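Side-chain contacts in lambda phage protein with carbohydrate-binding module (Shewanella oneidensis, PDB 2A5Z), which is of unknown function but binds magnesium and, having a jelly-roll fold with a carbohydrate-binding module, may recognise carbohydrate: residues S151-E156 against V199-D204; A216-A221 against A226-K231. All coordinates share one frame; numbering follows the deposited sequence.

Contact 1: S151-E156 against V199-D204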
loop_
_atom_site.group_PDB
_atom_site.type_symbol
_atom_site.label_atom_id
_atom_site.label_comp_id
_atom_site.label_asym_id
_atom_site.label_seq_id
_atom_site.Cartn_x
_atom_site.Cartn_y
_atom_site.Cartn_z
ATOM N N SER C 151 -3.550 25.446 -11.064
ATOM C CA SER C 151 -3.596 25.446 -12.510
ATOM C C SER C 151 -4.273 24.158 -13.002
ATOM O O SER C 151 -3.871 23.052 -12.631
ATOM C CB SER C 151 -2.170 25.610 -13.056
ATOM O OG SER C 151 -2.015 24.931 -14.276
ATOM N N GLY C 152 -5.320 24.307 -13.809
ATOM C CA GLY C 152 -6.050 23.152 -14.337
ATOM C C GLY C 152 -7.522 23.472 -14.486
ATOM O O GLY C 152 -7.877 24.603 -14.819
ATOM N N LEU C 153 -8.384 22.481 -14.273
ATOM C CA LEU C 153 -9.818 22.756 -14.209
ATOM C C LEU C 153 -10.176 23.174 -12.790
ATOM O O LEU C 153 -10.031 22.396 -11.843
ATOM C CB LEU C 153 -10.663 21.558 -14.638
ATOM C CG LEU C 153 -12.151 21.899 -14.849
ATOM C CD1 LEU C 153 -12.395 22.484 -16.246
ATOM C CD2 LEU C 153 -13.038 20.685 -14.612
ATOM N N ILE C 154 -10.621 24.414 -12.652
ATOM C CA ILE C 154 -10.978 24.965 -11.357
ATOM C C ILE C 154 -12.500 25.015 -11.245
ATOM O O ILE C 154 -13.188 25.360 -12.198
ATOM C CB ILE C 154 -10.360 26.379 -11.162
ATOM C CG1 ILE C 154 -8.826 26.306 -11.218
ATOM C CG2 ILE C 154 -10.836 27.023 -9.836
ATOM C CD1 ILE C 154 -8.164 27.617 -11.671
ATOM N N ILE C 155 -13.024 24.647 -10.083
ATOM C CA ILE C 155 -14.455 24.713 -9.849
ATOM C C ILE C 155 -14.702 25.579 -8.623
ATOM O O ILE C 155 -14.350 25.196 -7.513
ATOM C CB ILE C 155 -15.075 23.296 -9.668
ATOM C CG1 ILE C 155 -14.825 22.436 -10.924
ATOM C CG2 ILE C 155 -16.576 23.398 -9.316
ATOM C CD1 ILE C 155 -15.114 20.950 -10.758
ATOM N N GLU C 156 -15.280 26.759 -8.839
ATOM C CA GLU C 156 -15.708 27.632 -7.746
ATOM C C GLU C 156 -17.227 27.704 -7.740
ATOM O O GLU C 156 -17.839 28.113 -8.730
ATOM C CB GLU C 156 -15.120 29.035 -7.892
ATOM C CG GLU C 156 -13.605 29.057 -7.901
ATOM C CD GLU C 156 -13.028 30.452 -8.028
ATOM O OE1 GLU C 156 -13.636 31.308 -8.711
ATOM O OE2 GLU C 156 -11.952 30.690 -7.447
ATOM N N VAL C 199 -7.178 20.908 -20.169
ATOM C CA VAL C 199 -8.180 20.213 -19.351
ATOM C C VAL C 199 -9.449 19.977 -20.152
ATOM O O VAL C 199 -9.874 20.836 -20.933
ATOM C CB VAL C 199 -8.547 20.944 -18.018
ATOM C CG1 VAL C 199 -7.437 20.773 -16.987
ATOM C CG2 VAL C 199 -8.866 22.414 -18.252
ATOM N N THR C 200 -10.042 18.806 -19.957
ATOM C CA THR C 200 -11.295 18.470 -20.618
ATOM C C THR C 200 -12.263 17.908 -19.601
ATOM O O THR C 200 -11.919 16.988 -18.850
ATOM C CB THR C 200 -11.080 17.465 -21.763
ATOM O OG1 THR C 200 -10.102 17.988 -22.662
ATOM C CG2 THR C 200 -12.378 17.222 -22.529
ATOM N N LEU C 201 -13.460 18.482 -19.570
ATOM C CA LEU C 201 -14.554 17.988 -18.743
ATOM C C LEU C 201 -15.544 17.186 -19.596
ATOM O O LEU C 201 -15.916 17.604 -20.696
ATOM C CB LEU C 201 -15.259 19.159 -18.056
ATOM C CG LEU C 201 -16.457 18.900 -17.152
ATOM C CD1 LEU C 201 -16.029 18.362 -15.775
ATOM C CD2 LEU C 201 -17.267 20.187 -17.024
ATOM N N TYR C 202 -15.940 16.021 -19.089
ATOM C CA TYR C 202 -16.865 15.130 -19.771
ATOM C C TYR C 202 -18.067 14.841 -18.880
ATOM O O TYR C 202 -18.008 14.993 -17.647
ATOM C CB TYR C 202 -16.203 13.786 -20.111
ATOM C CG TYR C 202 -14.855 13.850 -20.798
ATOM C CD1 TYR C 202 -14.749 13.685 -22.183
ATOM C CD2 TYR C 202 -13.684 14.036 -20.063
ATOM C CE1 TYR C 202 -13.506 13.713 -22.826
ATOM C CE2 TYR C 202 -12.429 14.080 -20.694
ATOM C CZ TYR C 202 -12.352 13.916 -22.076
ATOM O OH TYR C 202 -11.129 13.963 -22.700
ATOM N N SER C 203 -19.150 14.394 -19.506
ATOM C CA SER C 203 -20.275 13.829 -18.774
ATOM C C SER C 203 -19.877 12.434 -18.275
ATOM O O SER C 203 -18.815 11.907 -18.646
ATOM C CB SER C 203 -21.487 13.723 -19.694
ATOM O OG SER C 203 -21.300 12.661 -20.611
ATOM N N ASP C 204 -20.736 11.825 -17.460
ATOM C CA ASP C 204 -20.470 10.485 -16.923
ATOM C C ASP C 204 -20.439 9.384 -17.999
ATOM O O ASP C 204 -19.970 8.276 -17.738
ATOM C CB ASP C 204 -21.477 10.131 -15.820
ATOM C CG ASP C 204 -20.933 9.101 -14.840
ATOM O OD1 ASP C 204 -19.692 8.965 -14.732
ATOM O OD2 ASP C 204 -21.750 8.444 -14.152
#

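Contact 2: A216-A221 against A226-K231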
loop_
_atom_site.group_PDB
_atom_site.type_symbol
_atom_site.label_atom_id
_atom_site.label_comp_id
_atom_site.label_asym_id
_atom_site.label_seq_id
_atom_site.Cartn_x
_atom_site.Cartn_y
_atom_site.Cartn_z
ATOM N N ALA C 216 -0.216 30.181 -21.059
ATOM C CA ALA C 216 1.005 30.168 -20.274
ATOM C C ALA C 216 1.226 28.799 -19.633
ATOM O O ALA C 216 0.306 27.973 -19.575
ATOM C CB ALA C 216 0.952 31.251 -19.220
ATOM N N ALA C 217 2.449 28.570 -19.151
ATOM C CA ALA C 217 2.797 27.318 -18.479
ATOM C C ALA C 217 2.040 27.173 -17.160
ATOM O O ALA C 217 1.755 28.169 -16.487
ATOM C CB ALA C 217 4.290 27.245 -18.243
HETATM N N MSE C 218 1.722 25.929 -16.800
HETATM C CA MSE C 218 1.053 25.615 -15.541
HETATM C C MSE C 218 1.834 26.112 -14.317
HETATM O O MSE C 218 3.059 26.332 -14.396
HETATM C CB MSE C 218 0.812 24.097 -15.439
HETATM C CG MSE C 218 2.047 23.241 -15.076
HETATM SE SE MSE C 218 1.700 21.463 -14.899
HETATM C CE MSE C 218 1.482 21.013 -16.616
ATOM N N PHE C 219 1.132 26.295 -13.196
ATOM C CA PHE C 219 1.806 26.432 -11.906
ATOM C C PHE C 219 2.586 25.148 -11.597
ATOM O O PHE C 219 2.046 24.044 -11.686
ATOM C CB PHE C 219 0.827 26.720 -10.749
ATOM C CG PHE C 219 1.440 26.495 -9.380
ATOM C CD1 PHE C 219 2.506 27.289 -8.940
ATOM C CD2 PHE C 219 0.982 25.469 -8.552
ATOM C CE1 PHE C 219 3.099 27.071 -7.696
ATOM C CE2 PHE C 219 1.557 25.244 -7.299
ATOM C CZ PHE C 219 2.622 26.045 -6.868
ATOM N N ARG C 220 3.849 25.312 -11.217
ATOM C CA ARG C 220 4.703 24.185 -10.891
ATOM C C ARG C 220 5.613 24.533 -9.724
ATOM O O ARG C 220 6.203 25.602 -9.695
ATOM C CB ARG C 220 5.543 23.771 -12.104
ATOM C CG ARG C 220 6.512 22.622 -11.816
ATOM C CD ARG C 220 7.355 22.231 -13.034
ATOM N NE ARG C 220 6.611 21.408 -13.996
ATOM C CZ ARG C 220 6.466 20.084 -13.916
ATOM N NH1 ARG C 220 6.995 19.396 -12.914
ATOM N NH2 ARG C 220 5.786 19.445 -14.849
ATOM N N ALA C 221 5.691 23.622 -8.758
ATOM C CA ALA C 221 6.736 23.632 -7.737
ATOM C C ALA C 221 7.199 22.197 -7.575
ATOM O O ALA C 221 6.401 21.310 -7.229
ATOM C CB ALA C 221 6.222 24.196 -6.422
ATOM N N ALA C 226 3.793 21.690 -3.171
ATOM C CA ALA C 226 2.754 21.500 -4.176
ATOM C C ALA C 226 2.483 20.014 -4.429
ATOM O O ALA C 226 3.269 19.160 -4.029
ATOM C CB ALA C 226 3.135 22.210 -5.469
ATOM N N HIS C 227 1.348 19.727 -5.066
ATOM C CA HIS C 227 1.019 18.397 -5.566
ATOM C C HIS C 227 0.226 18.568 -6.854
ATOM O O HIS C 227 -0.274 19.663 -7.128
ATOM C CB HIS C 227 0.171 17.628 -4.548
ATOM C CG HIS C 227 0.920 16.588 -3.775
ATOM N ND1 HIS C 227 2.139 16.829 -3.176
ATOM C CD2 HIS C 227 0.602 15.305 -3.471
ATOM C CE1 HIS C 227 2.544 15.739 -2.548
ATOM N NE2 HIS C 227 1.632 14.799 -2.714
ATOM N N ILE C 228 0.118 17.499 -7.638
ATOM C CA ILE C 228 -0.728 17.490 -8.836
ATOM C C ILE C 228 -1.776 16.367 -8.742
ATOM O O ILE C 228 -1.450 15.235 -8.392
ATOM C CB ILE C 228 0.118 17.457 -10.172
ATOM C CG1 ILE C 228 -0.783 17.574 -11.414
ATOM C CG2 ILE C 228 1.094 16.243 -10.230
ATOM C CD1 ILE C 228 -0.054 18.071 -12.668
ATOM N N GLY C 229 -3.041 16.702 -9.003
ATOM C CA GLY C 229 -4.122 15.731 -8.893
ATOM C C GLY C 229 -5.481 16.366 -8.645
ATOM O O GLY C 229 -5.917 17.234 -9.401
ATOM N N PHE C 230 -6.140 15.933 -7.575
ATOM C CA PHE C 230 -7.463 16.426 -7.192
ATOM C C PHE C 230 -7.388 17.048 -5.807
ATOM O O PHE C 230 -6.843 16.443 -4.878
ATOM C CB PHE C 230 -8.472 15.263 -7.196
ATOM C CG PHE C 230 -9.781 15.559 -6.488
ATOM C CD1 PHE C 230 -10.832 16.171 -7.161
ATOM C CD2 PHE C 230 -9.964 15.199 -5.150
ATOM C CE1 PHE C 230 -12.048 16.432 -6.511
ATOM C CE2 PHE C 230 -11.188 15.456 -4.490
ATOM C CZ PHE C 230 -12.226 16.071 -5.182
ATOM N N LYS C 231 -7.931 18.254 -5.670
ATOM C CA LYS C 231 -8.029 18.891 -4.368
ATOM C C LYS C 231 -9.375 19.590 -4.238
ATOM O O LYS C 231 -9.756 20.367 -5.110
ATOM C CB LYS C 231 -6.890 19.897 -4.162
ATOM C CG LYS C 231 -6.813 20.471 -2.747
ATOM C CD LYS C 231 -5.728 21.526 -2.632
ATOM C CE LYS C 231 -5.693 22.095 -1.231
ATOM N NZ LYS C 231 -4.913 23.355 -1.136
#

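Contact 1: S151-E156 against V199-D204
L153 lies over V199 and meets the end of L201, joining the two sheets of the jelly-roll across its buried interior: strand 153-156 belongs to the branched sheet, strand 197-203 to the six-stranded antiparallel one. V199 and L201, alternate residues of their strand, both send their side chains inward to the same leucine. At the V199 end the stems touch, L153 CB standing 4.0 Å from V199 CB. Farther out the two branches of the leucine part company, CD1 resting 4.1 Å from V199 CG2 while CD2 reaches L201 CD1 at 4.0 Å. With CG of L153 anti to the backbone N (chi1 -169°), the isobutyl group slants across V199 and meets L201 at about a right angle. C187, Y210, F189 and Y212 of the neighbouring strands 184-191 and 208-213 pack round the L153-V199 pair; the side-chain contacts are apolar, and all four touching residues are buried. The chain turns its corner at G152, whose phi of 146° would press any CB against the preceding carbonyl oxygen. Just beyond that corner V199 CG1 lies against the peptide itself, 3.7 Å from G152 C and 3.3 Å from L153 N.

Contact 2: A216-A221 against A226-K231
With chi1 at 164°, F219 holds CG anti to its backbone N and its ring reaches toward A226; chi1 of 77° and an extended chi2 carry the selenium of selenomethionine M218 to the end of I228. The two meetings fasten the irregular 216-221 segment against strand 226-228 of the jelly-roll's branched sheet, across the four-residue connection 222-225. The F219 ring approaches A226 obliquely, with CE2 3.9 Å from A226 CB and CZ slightly farther, at 4.1 Å. A221 CB comes to the same methyl, 3.8 Å from A226 CB, and that small side chain therefore takes both a ring and a second methyl. Deeper in, M218 SE and I228 CD1 are 4.4 Å apart, a looser apolar touch that is backed by F189 of strand 184-191, on which both side chains pack.

R220, between F219 and A221, points its CB away from the strand; its guanidinium forms salt bridges with D195 and D222 and also bonds to the carbonyl oxygens of F112 and M109. On the strand, H227 turns away from the loop, its NE2 bonding S69 and its ring meeting H58 of the third subunit edge-to-face. The other ring nitrogen folds back on the neighbouring backbone: H227 ND1 donates to A226 O at 2.7 Å; the oxygen lies close to the imidazole plane, while ND1 sits 32° out of the carbonyl plane.

Following the chain from the N terminus, 151-156 is the first of the four segments to be reached; after 42 residues that are mostly strand, 199-204 returns to close contact 1. The chain then runs through strand 208-213 into the loop of contact 2, which closes after just four intervening residues. The two closures therefore follow in series, neither nested nor crossed. Contact 1 bridges the two sheets of the jelly-roll, whereas contact 2 holds a connection from the six-stranded sheet against the branched sheet it enters. Their centres are about 14 Å apart, yet they meet directly where S151 OG packs 3.2 Å from M218 CB, so S151 links the two contacts.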